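Local coordinates for sugar phosphate isomerase/epimerase (Parabacteroides distasonis, PDB 3L23), which binds a magnesium ion in a xylose isomerase-like TIM barrel and probably interconverts sugar phosphates or related sugars as an isomerase or epimerase, at residues S77-P82 / G163-N168; K45-G50 / Y212-V217; Y230-P235 / F261-A266. All blocks are in the same frame, centred on the assembly; numbering follows the deposited sequence.

Interaction 1 (S77-P82 / G163-N168). With MG (magnesium ion), chain B.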
loop_
_atom_site.group_PDB
_atom_site.type_symbol
_atom_site.label_atom_id
_atom_site.label_comp_id
_atom_site.label_asym_id
_atom_site.label_seq_id
_atom_site.Cartn_x
_atom_site.Cartn_y
_atom_site.Cartn_z
ATOM N N SER A 77 -6.958 -0.092 -6.584
ATOM C CA SER A 77 -6.425 0.560 -5.419
ATOM C C SER A 77 -5.446 1.650 -5.810
ATOM O O SER A 77 -5.000 1.740 -6.956
ATOM C CB SER A 77 -5.745 -0.495 -4.533
ATOM O OG SER A 77 -5.245 0.036 -3.334
ATOM N N SER A 78 -5.152 2.509 -4.856
ATOM C CA SER A 78 -4.206 3.606 -5.063
ATOM C C SER A 78 -3.499 3.994 -3.768
ATOM O O SER A 78 -4.144 4.112 -2.734
ATOM C CB SER A 78 -4.929 4.829 -5.648
ATOM O OG SER A 78 -4.075 5.936 -5.909
ATOM N N HIS A 79 -2.183 4.233 -3.882
ATOM C CA HIS A 79 -1.313 4.709 -2.823
ATOM C C HIS A 79 -1.139 6.190 -2.916
ATOM O O HIS A 79 -0.666 6.702 -3.906
ATOM C CB HIS A 79 0.078 4.086 -2.900
ATOM C CG HIS A 79 0.178 2.781 -2.214
ATOM N ND1 HIS A 79 1.383 2.240 -1.820
ATOM C CD2 HIS A 79 -0.776 1.911 -1.828
ATOM C CE1 HIS A 79 1.159 1.086 -1.222
ATOM N NE2 HIS A 79 -0.139 0.858 -1.218
ATOM N N VAL A 80 -1.498 6.893 -1.852
ATOM C CA VAL A 80 -1.386 8.320 -1.839
ATOM C C VAL A 80 -0.893 8.782 -0.467
ATOM O O VAL A 80 -1.167 8.141 0.542
ATOM C CB VAL A 80 -2.743 8.999 -2.138
ATOM C CG1 VAL A 80 -3.240 8.613 -3.553
ATOM C CG2 VAL A 80 -3.780 8.641 -1.049
ATOM N N ASN A 81 -0.169 9.884 -0.429
ATOM C CA ASN A 81 0.294 10.435 0.838
ATOM C C ASN A 81 -0.092 11.909 0.975
ATOM O O ASN A 81 0.141 12.671 0.028
ATOM C CB ASN A 81 1.822 10.366 0.909
ATOM C CG ASN A 81 2.345 8.991 1.174
ATOM O OD1 ASN A 81 2.062 8.343 2.228
ATOM N ND2 ASN A 81 3.109 8.507 0.203
ATOM N N PRO A 82 -0.673 12.323 2.117
ATOM C CA PRO A 82 -0.975 13.745 2.318
ATOM C C PRO A 82 0.169 14.717 2.071
ATOM O O PRO A 82 1.301 14.522 2.553
ATOM C CB PRO A 82 -1.403 13.807 3.795
ATOM C CG PRO A 82 -1.995 12.467 4.036
ATOM C CD PRO A 82 -1.192 11.509 3.236
ATOM N N GLY A 163 -7.370 3.066 4.252
ATOM C CA GLY A 163 -6.461 1.935 4.330
ATOM C C GLY A 163 -5.059 2.386 4.664
ATOM O O GLY A 163 -4.626 3.455 4.220
ATOM N N TYR A 164 -4.321 1.536 5.381
ATOM C CA TYR A 164 -2.947 1.838 5.794
ATOM C C TYR A 164 -1.982 0.721 5.399
ATOM O O TYR A 164 -2.199 -0.444 5.770
ATOM C CB TYR A 164 -2.857 2.070 7.322
ATOM C CG TYR A 164 -1.468 2.555 7.722
ATOM C CD1 TYR A 164 -1.086 3.869 7.536
ATOM C CD2 TYR A 164 -0.501 1.642 8.170
ATOM C CE1 TYR A 164 0.210 4.278 7.844
ATOM C CE2 TYR A 164 0.769 2.050 8.478
ATOM C CZ TYR A 164 1.109 3.370 8.301
ATOM O OH TYR A 164 2.369 3.810 8.609
ATOM N N HIS A 165 -0.909 1.103 4.689
ATOM C CA HIS A 165 0.175 0.190 4.262
ATOM C C HIS A 165 1.434 0.473 5.070
ATOM O O HIS A 165 1.903 1.615 5.201
ATOM C CB HIS A 165 0.423 0.322 2.736
ATOM C CG HIS A 165 1.759 -0.186 2.258
ATOM N ND1 HIS A 165 2.935 0.496 2.498
ATOM C CD2 HIS A 165 2.104 -1.265 1.505
ATOM C CE1 HIS A 165 3.947 -0.148 1.936
ATOM N NE2 HIS A 165 3.469 -1.221 1.325
ATOM N N ASN A 166 2.045 -0.598 5.583
ATOM C CA ASN A 166 3.202 -0.503 6.429
ATOM C C ASN A 166 4.506 -0.804 5.705
ATOM O O ASN A 166 4.514 -1.517 4.697
ATOM C CB ASN A 166 3.123 -1.525 7.554
ATOM C CG ASN A 166 3.116 -2.971 7.024
ATOM O OD1 ASN A 166 2.106 -3.459 6.457
ATOM N ND2 ASN A 166 4.246 -3.681 7.225
ATOM N N HIS A 167 5.586 -0.225 6.232
ATOM C CA HIS A 167 6.939 -0.741 5.996
ATOM C C HIS A 167 7.397 -1.399 7.308
ATOM O O HIS A 167 6.606 -2.115 7.925
ATOM C CB HIS A 167 7.906 0.316 5.473
ATOM C CG HIS A 167 7.509 0.894 4.143
ATOM N ND1 HIS A 167 6.532 1.853 4.015
ATOM C CD2 HIS A 167 7.979 0.672 2.890
ATOM C CE1 HIS A 167 6.402 2.196 2.744
ATOM N NE2 HIS A 167 7.270 1.496 2.033
ATOM N N ASN A 168 8.630 -1.201 7.745
ATOM C CA ASN A 168 9.078 -1.823 8.994
ATOM C C ASN A 168 9.221 -0.873 10.150
ATOM O O ASN A 168 9.372 -1.328 11.282
ATOM C CB ASN A 168 10.388 -2.630 8.786
ATOM C CG ASN A 168 11.539 -1.813 8.247
ATOM O OD1 ASN A 168 11.379 -0.678 7.755
ATOM N ND2 ASN A 168 12.734 -2.433 8.270
HETATM MG MG MG B . 4.594 -2.450 -0.172
HETATM O O HOH W 1 6.370 -1.458 0.455
HETATM O O HOH W 2 4.412 -0.391 -1.321
#
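His79 and His165 meet ring to ring across the inside of the barrel as a T-shaped pair. The CE1 corner of His79 points at one face of the His165 imidazole and sits above its rim, 3.7 Å from His165 CD2; the planes stand at 62° and the centroids are 4.9 Å apart. The two side chains reach the meeting point differently. On His79, CG lies beside the backbone N (chi1 -86°), and although CB itself is not directed at 163-168, the end of the side chain comes nearer. On His165, CG lies opposite the backbone N (chi1 161°), and CB is directed at 77-82, with the ring carried on to meet His79 and the metal. Both nitrogens of His165 are engaged: ND1 is hydrogen-bonded to the carbonyl O of Pro128, and NE2 binds the magnesium ion at 2.2 Å, so the ring's rotation is fixed from two sides. In the plane of that ring, at its edge, lies water 1, itself a metal ligand; His165 CE1 in turn sits over a face of the His167 ring, 3.5 Å above its plane. NE2 of His79 is hydrogen-bonded to Glu214 OE1. Replacing His79 with an alanine would probably leave one face of His165 without its ring partner and cost Glu214 OE1 a hydrogen bond. Asp216, His242 and Glu275 complete the metal site with His165, an arrangement of ligands at the C-terminal ends of parallel strands that is characteristic of the active-site mouth of xylose isomerase-like TIM barrels.

Interaction 2 (K45-G50 / Y212-V217); sequences KLELAG and YFEMDV. With MG (magnesium ion), chain B; EDO (1,2-ethanediol), chain F.
Glu47 and Glu214 reach toward each other from opposing walls of the barrel, and only their carboxylates meet, with OE2 of Glu47 2.5 Å from OE2 of Glu214. In both, CG is anti to the backbone N (chi1 -178° and 176°) and the chain beyond it is extended, which carries each acid group to the middle of the interior although the nearest CA atoms, those of these same residues, are 11.6 Å apart. The carboxylate planes are turned 69° against each other. Strands 45-52 and 211-216 belong to the parallel barrel of the TIM fold, and these glutamates lie in its buried interior beneath the metal site. Each acid is also held from elsewhere: Glu47 OE1 accepts hydrogen bonds from His242 NE2 and Gln18 NE2, its OE2 is hydrogen-bonded to Ser77 OG, and Glu214 OE1 is hydrogen-bonded to His79 NE2. Because His242 binds magnesium through ND1, Glu47 is a second-shell residue that probably helps to orient this ligand. Two residues beyond Glu214, Asp216 gives OD2 to the magnesium at 2.0 Å, while its OD1 caps the following helix at Trp219 N.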
loop_
_atom_site.group_PDB
_atom_site.type_symbol
_atom_site.label_atom_id
_atom_site.label_comp_id
_atom_site.label_asym_id
_atom_site.label_seq_id
_atom_site.Cartn_x
_atom_site.Cartn_y
_atom_site.Cartn_z
ATOM N N LYS A 45 -5.163 -6.576 -12.332
ATOM C CA LYS A 45 -5.563 -5.584 -11.367
ATOM C C LYS A 45 -4.390 -4.671 -11.000
ATOM O O LYS A 45 -3.258 -5.132 -10.793
ATOM C CB LYS A 45 -6.097 -6.295 -10.098
ATOM C CG LYS A 45 -7.393 -7.046 -10.352
ATOM C CD LYS A 45 -7.663 -8.168 -9.354
ATOM C CE LYS A 45 -7.993 -7.656 -7.958
ATOM N NZ LYS A 45 -8.488 -8.785 -7.040
ATOM N N LEU A 46 -4.651 -3.376 -10.909
ATOM C CA LEU A 46 -3.609 -2.385 -10.610
ATOM C C LEU A 46 -3.854 -1.673 -9.296
ATOM O O LEU A 46 -4.992 -1.392 -8.973
ATOM C CB LEU A 46 -3.564 -1.333 -11.684
ATOM C CG LEU A 46 -3.255 -1.831 -13.099
ATOM C CD1 LEU A 46 -3.273 -0.616 -14.053
ATOM C CD2 LEU A 46 -1.940 -2.634 -13.199
ATOM N N GLU A 47 -2.779 -1.434 -8.553
ATOM C CA GLU A 47 -2.771 -0.460 -7.488
ATOM C C GLU A 47 -1.847 0.646 -7.968
ATOM O O GLU A 47 -0.676 0.388 -8.350
ATOM C CB GLU A 47 -2.256 -1.053 -6.212
ATOM C CG GLU A 47 -2.277 -0.056 -5.028
ATOM C CD GLU A 47 -1.845 -0.771 -3.777
ATOM O OE1 GLU A 47 -0.643 -1.137 -3.708
ATOM O OE2 GLU A 47 -2.709 -1.000 -2.893
ATOM N N LEU A 48 -2.381 1.872 -7.979
ATOM C CA LEU A 48 -1.659 3.040 -8.473
ATOM C C LEU A 48 -0.609 3.543 -7.475
ATOM O O LEU A 48 -0.660 3.236 -6.279
ATOM C CB LEU A 48 -2.643 4.174 -8.758
ATOM C CG LEU A 48 -3.849 3.887 -9.634
ATOM C CD1 LEU A 48 -4.741 5.145 -9.729
ATOM C CD2 LEU A 48 -3.396 3.389 -11.026
ATOM N N ALA A 49 0.352 4.284 -8.012
ATOM C CA ALA A 49 1.250 5.117 -7.246
ATOM C C ALA A 49 1.386 6.345 -8.075
ATOM O O ALA A 49 1.088 6.326 -9.284
ATOM C CB ALA A 49 2.598 4.471 -7.068
ATOM N N GLY A 50 1.797 7.441 -7.460
ATOM C CA GLY A 50 2.082 8.641 -8.251
ATOM C C GLY A 50 0.881 9.498 -8.620
ATOM O O GLY A 50 0.988 10.368 -9.501
ATOM N N TYR A 212 -8.678 0.095 7.845
ATOM C CA TYR A 212 -8.225 -1.275 7.593
ATOM C C TYR A 212 -6.773 -1.181 7.174
ATOM O O TYR A 212 -6.239 -0.095 6.878
ATOM C CB TYR A 212 -9.055 -1.982 6.495
ATOM C CG TYR A 212 -8.897 -1.308 5.155
ATOM C CD1 TYR A 212 -9.686 -0.212 4.810
ATOM C CD2 TYR A 212 -7.966 -1.762 4.218
ATOM C CE1 TYR A 212 -9.503 0.442 3.584
ATOM C CE2 TYR A 212 -7.762 -1.111 3.024
ATOM C CZ TYR A 212 -8.542 -0.015 2.701
ATOM O OH TYR A 212 -8.312 0.638 1.502
ATOM N N PHE A 213 -6.141 -2.338 7.115
ATOM C CA PHE A 213 -4.735 -2.444 6.838
ATOM C C PHE A 213 -4.423 -3.257 5.576
ATOM O O PHE A 213 -5.064 -4.297 5.295
ATOM C CB PHE A 213 -4.010 -3.036 8.078
ATOM C CG PHE A 213 -4.046 -2.108 9.274
ATOM C CD1 PHE A 213 -5.117 -2.043 10.093
ATOM C CD2 PHE A 213 -3.010 -1.214 9.496
ATOM C CE1 PHE A 213 -5.183 -1.121 11.133
ATOM C CE2 PHE A 213 -3.057 -0.281 10.543
ATOM C CZ PHE A 213 -4.128 -0.236 11.352
ATOM N N GLU A 214 -3.466 -2.746 4.798
ATOM C CA GLU A 214 -2.897 -3.484 3.675
ATOM C C GLU A 214 -1.546 -3.912 4.194
ATOM O O GLU A 214 -0.626 -3.097 4.203
ATOM C CB GLU A 214 -2.742 -2.600 2.432
ATOM C CG GLU A 214 -2.073 -3.269 1.237
ATOM C CD GLU A 214 -1.938 -2.363 0.078
ATOM O OE1 GLU A 214 -1.285 -1.318 0.214
ATOM O OE2 GLU A 214 -2.494 -2.664 -0.992
HETATM N N MSE A 215 -1.405 -5.185 4.573
HETATM C CA MSE A 215 -0.157 -5.634 5.193
HETATM C C MSE A 215 0.854 -5.976 4.097
HETATM O O MSE A 215 0.576 -6.785 3.201
HETATM C CB MSE A 215 -0.373 -6.850 6.089
HETATM C CG MSE A 215 0.936 -7.499 6.541
HETATM SE SE MSE A 215 0.731 -8.585 8.100
HETATM C CE MSE A 215 0.895 -7.225 9.401
ATOM N N ASP A 216 2.020 -5.351 4.158
ATOM C CA ASP A 216 3.117 -5.697 3.247
ATOM C C ASP A 216 3.889 -6.806 3.925
ATOM O O ASP A 216 4.561 -6.590 4.945
ATOM C CB ASP A 216 3.974 -4.493 2.939
ATOM C CG ASP A 216 5.051 -4.771 1.915
ATOM O OD1 ASP A 216 5.816 -5.714 2.130
ATOM O OD2 ASP A 216 5.168 -3.983 0.954
ATOM N N VAL A 217 3.808 -7.992 3.333
ATOM C CA VAL A 217 4.368 -9.159 4.024
ATOM C C VAL A 217 5.887 -9.076 4.162
ATOM O O VAL A 217 6.434 -9.592 5.145
ATOM C CB VAL A 217 3.909 -10.507 3.382
ATOM C CG1 VAL A 217 2.405 -10.621 3.465
ATOM C CG2 VAL A 217 4.388 -10.672 1.925
HETATM MG MG MG B . 4.594 -2.450 -0.172
HETATM C C1 EDO F . -5.199 -10.121 -6.900
HETATM O O1 EDO F . -5.749 -8.951 -6.260
HETATM C C2 EDO F . -5.977 -11.361 -6.497
HETATM O O2 EDO F . -7.296 -11.212 -6.994
HETATM O O HOH W 1 6.370 -1.458 0.455
HETATM O O HOH W 2 4.412 -0.391 -1.321
#

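Interaction 3 (Y230-P235 / F261-A266)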
loop_
_atom_site.group_PDB
_atom_site.type_symbol
_atom_site.label_atom_id
_atom_site.label_comp_id
_atom_site.label_asym_id
_atom_site.label_seq_id
_atom_site.Cartn_x
_atom_site.Cartn_y
_atom_site.Cartn_z
ATOM N N TYR A 230 0.139 -12.169 12.375
ATOM C CA TYR A 230 -0.696 -10.963 12.317
ATOM C C TYR A 230 -2.062 -11.244 11.672
ATOM O O TYR A 230 -3.112 -10.807 12.181
ATOM C CB TYR A 230 0.019 -9.781 11.624
ATOM C CG TYR A 230 0.684 -8.909 12.649
ATOM C CD1 TYR A 230 -0.039 -7.978 13.365
ATOM C CD2 TYR A 230 2.041 -9.073 12.957
ATOM C CE1 TYR A 230 0.577 -7.197 14.368
ATOM C CE2 TYR A 230 2.626 -8.341 13.935
ATOM C CZ TYR A 230 1.892 -7.409 14.659
ATOM O OH TYR A 230 2.539 -6.694 15.660
HETATM N N MSE A 231 -2.063 -11.938 10.541
HETATM C CA MSE A 231 -3.334 -12.336 9.903
HETATM C C MSE A 231 -4.193 -13.228 10.834
HETATM O O MSE A 231 -5.411 -13.091 10.880
HETATM C CB MSE A 231 -3.088 -13.051 8.556
HETATM C CG MSE A 231 -2.890 -12.100 7.406
HETATM SE SE MSE A 231 -2.689 -13.077 5.734
HETATM C CE MSE A 231 -0.826 -13.665 5.906
ATOM N N GLN A 232 -3.563 -14.127 11.580
ATOM C CA GLN A 232 -4.322 -15.002 12.497
ATOM C C GLN A 232 -4.901 -14.212 13.654
ATOM O O GLN A 232 -6.022 -14.472 14.097
ATOM C CB GLN A 232 -3.447 -16.136 13.017
ATOM C CG GLN A 232 -3.065 -17.159 11.933
ATOM C CD GLN A 232 -1.948 -18.143 12.361
ATOM O OE1 GLN A 232 -1.487 -18.115 13.492
ATOM N NE2 GLN A 232 -1.563 -19.032 11.468
ATOM N N LYS A 233 -4.125 -13.259 14.160
ATOM C CA LYS A 233 -4.554 -12.456 15.333
ATOM C C LYS A 233 -5.561 -11.379 14.982
ATOM O O LYS A 233 -6.474 -11.111 15.771
ATOM C CB LYS A 233 -3.346 -11.806 16.026
ATOM C CG LYS A 233 -2.506 -12.734 16.887
ATOM N N HIS A 234 -5.419 -10.766 13.804
ATOM C CA HIS A 234 -6.254 -9.635 13.375
ATOM C C HIS A 234 -6.929 -9.851 12.031
ATOM O O HIS A 234 -6.851 -8.995 11.128
ATOM C CB HIS A 234 -5.381 -8.350 13.345
ATOM C CG HIS A 234 -4.723 -8.035 14.656
ATOM N ND1 HIS A 234 -5.397 -7.440 15.696
ATOM C CD2 HIS A 234 -3.470 -8.279 15.115
ATOM C CE1 HIS A 234 -4.594 -7.332 16.745
ATOM N NE2 HIS A 234 -3.409 -7.801 16.413
ATOM N N PRO A 235 -7.670 -10.974 11.886
ATOM C CA PRO A 235 -8.315 -11.302 10.609
ATOM C C PRO A 235 -9.381 -10.288 10.238
ATOM O O PRO A 235 -9.727 -10.172 9.075
ATOM C CB PRO A 235 -8.967 -12.667 10.885
ATOM C CG PRO A 235 -9.120 -12.757 12.317
ATOM C CD PRO A 235 -7.996 -11.965 12.927
ATOM N N PHE A 261 0.072 -17.451 1.509
ATOM C CA PHE A 261 -1.149 -17.629 0.699
ATOM C C PHE A 261 -2.193 -18.529 1.362
ATOM O O PHE A 261 -3.385 -18.264 1.268
ATOM C CB PHE A 261 -0.833 -18.130 -0.702
ATOM C CG PHE A 261 -0.473 -17.029 -1.639
ATOM C CD1 PHE A 261 0.871 -16.559 -1.733
ATOM C CD2 PHE A 261 -1.460 -16.400 -2.391
ATOM C CE1 PHE A 261 1.207 -15.514 -2.590
ATOM C CE2 PHE A 261 -1.123 -15.364 -3.239
ATOM C CZ PHE A 261 0.193 -14.920 -3.339
ATOM N N LYS A 262 -1.748 -19.575 2.042
ATOM C CA LYS A 262 -2.669 -20.424 2.780
ATOM C C LYS A 262 -3.458 -19.575 3.763
ATOM O O LYS A 262 -4.709 -19.668 3.868
ATOM C CB LYS A 262 -1.892 -21.509 3.510
ATOM C CG LYS A 262 -2.748 -22.381 4.392
ATOM C CD LYS A 262 -2.025 -23.635 4.785
ATOM C CE LYS A 262 -2.638 -24.230 6.016
ATOM N NZ LYS A 262 -2.093 -25.578 6.249
ATOM N N GLN A 263 -2.734 -18.737 4.495
ATOM C CA GLN A 263 -3.373 -17.909 5.492
ATOM C C GLN A 263 -4.280 -16.837 4.850
ATOM O O GLN A 263 -5.344 -16.534 5.378
ATOM C CB GLN A 263 -2.336 -17.258 6.445
ATOM C CG GLN A 263 -3.004 -16.661 7.673
ATOM C CD GLN A 263 -3.659 -17.703 8.564
ATOM O OE1 GLN A 263 -3.020 -18.721 8.941
ATOM N NE2 GLN A 263 -4.960 -17.506 8.883
HETATM N N MSE A 264 -3.845 -16.271 3.731
HETATM C CA MSE A 264 -4.618 -15.275 3.007
HETATM C C MSE A 264 -6.019 -15.835 2.635
HETATM O O MSE A 264 -7.057 -15.182 2.889
HETATM C CB MSE A 264 -3.855 -14.815 1.759
HETATM C CG MSE A 264 -4.481 -13.608 1.080
HETATM SE SE MSE A 264 -3.643 -13.267 -0.639
HETATM C CE MSE A 264 -4.588 -14.553 -1.611
ATOM N N TYR A 265 -6.040 -17.062 2.099
ATOM C CA TYR A 265 -7.267 -17.750 1.681
ATOM C C TYR A 265 -8.116 -18.143 2.889
ATOM O O TYR A 265 -9.318 -17.930 2.856
ATOM C CB TYR A 265 -6.947 -18.952 0.776
ATOM C CG TYR A 265 -6.405 -18.548 -0.558
ATOM C CD1 TYR A 265 -7.057 -17.608 -1.353
ATOM C CD2 TYR A 265 -5.201 -19.058 -1.020
ATOM C CE1 TYR A 265 -6.506 -17.204 -2.569
ATOM C CE2 TYR A 265 -4.684 -18.668 -2.212
ATOM C CZ TYR A 265 -5.311 -17.732 -2.986
ATOM O OH TYR A 265 -4.720 -17.365 -4.197
ATOM N N ALA A 266 -7.502 -18.659 3.959
ATOM C CA ALA A 266 -8.217 -18.965 5.198
ATOM C C ALA A 266 -8.940 -17.714 5.743
ATOM O O ALA A 266 -10.069 -17.776 6.235
ATOM C CB ALA A 266 -7.270 -19.509 6.263
#
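Met231 and Gln263 lie alongside each other, their side chains running in opposite senses, where helix 227-233 lies beside helix 257-267. This is the closely packed inner part of the contact. CB of Met231 rests 3.7 Å from CG of Gln263. In the conformer described, its selenium (selenomethionine) reaches the backbone of the facing helix, 3.9 Å from Met264 N, with Met264 CB a looser 4.5 Å away, and a bend at the chain end (chi3 -78°) turns CE back over CB of Gln263; a second conformer exists, so these contacts are less certain than that of CB. Deeper still, Met231 and Met264 both lie against Leu241 of strand 238-243 and Ile269, which ties the two helices to the barrel wall.

The outer side is thinner and polar. Gln232, exposed to solvent, lays its chain across the Gln263 amide, with CG 3.5 Å from Gln263 CD, and donates a nearly straight hydrogen bond from NE2 to Gln263 OE1 (2.9 Å, 167°). The donor comes from above the carbonyl plane, not along a lone pair, and the two amide planes stand 75° apart. Gln263 NE2 bonds to Asn267 OD1, while Asn267 ND2 reaches the carbonyl O of Met231. The chemistry grades from selenium and aliphatic carbon next to the sheet to amides at the surface, and the join rests on both, the glutamine pair adding a directional hydrogen bond on the solvent side.

Interactions 1 and 2 share the barrel interior, their centres about 7 Å apart, whereas interaction 3 lies on the outer layer of helices, its centre about 17 Å from that of the chain. The first two use the same sheet, in which strands 74-79 and 45-52 are neighbours, as are 162-165 and 211-216; both include ligands of one magnesium ion and share its two waters. Their chemistry is of rings, acids and metal, linked through buried polar groups. Interaction 3 takes no part in that network and joins two helices by apolar contact and one hydrogen bond between side-chain amides, but it touches interaction 2 where Met215 CE packs on Tyr230 CB, 3.5 Å apart.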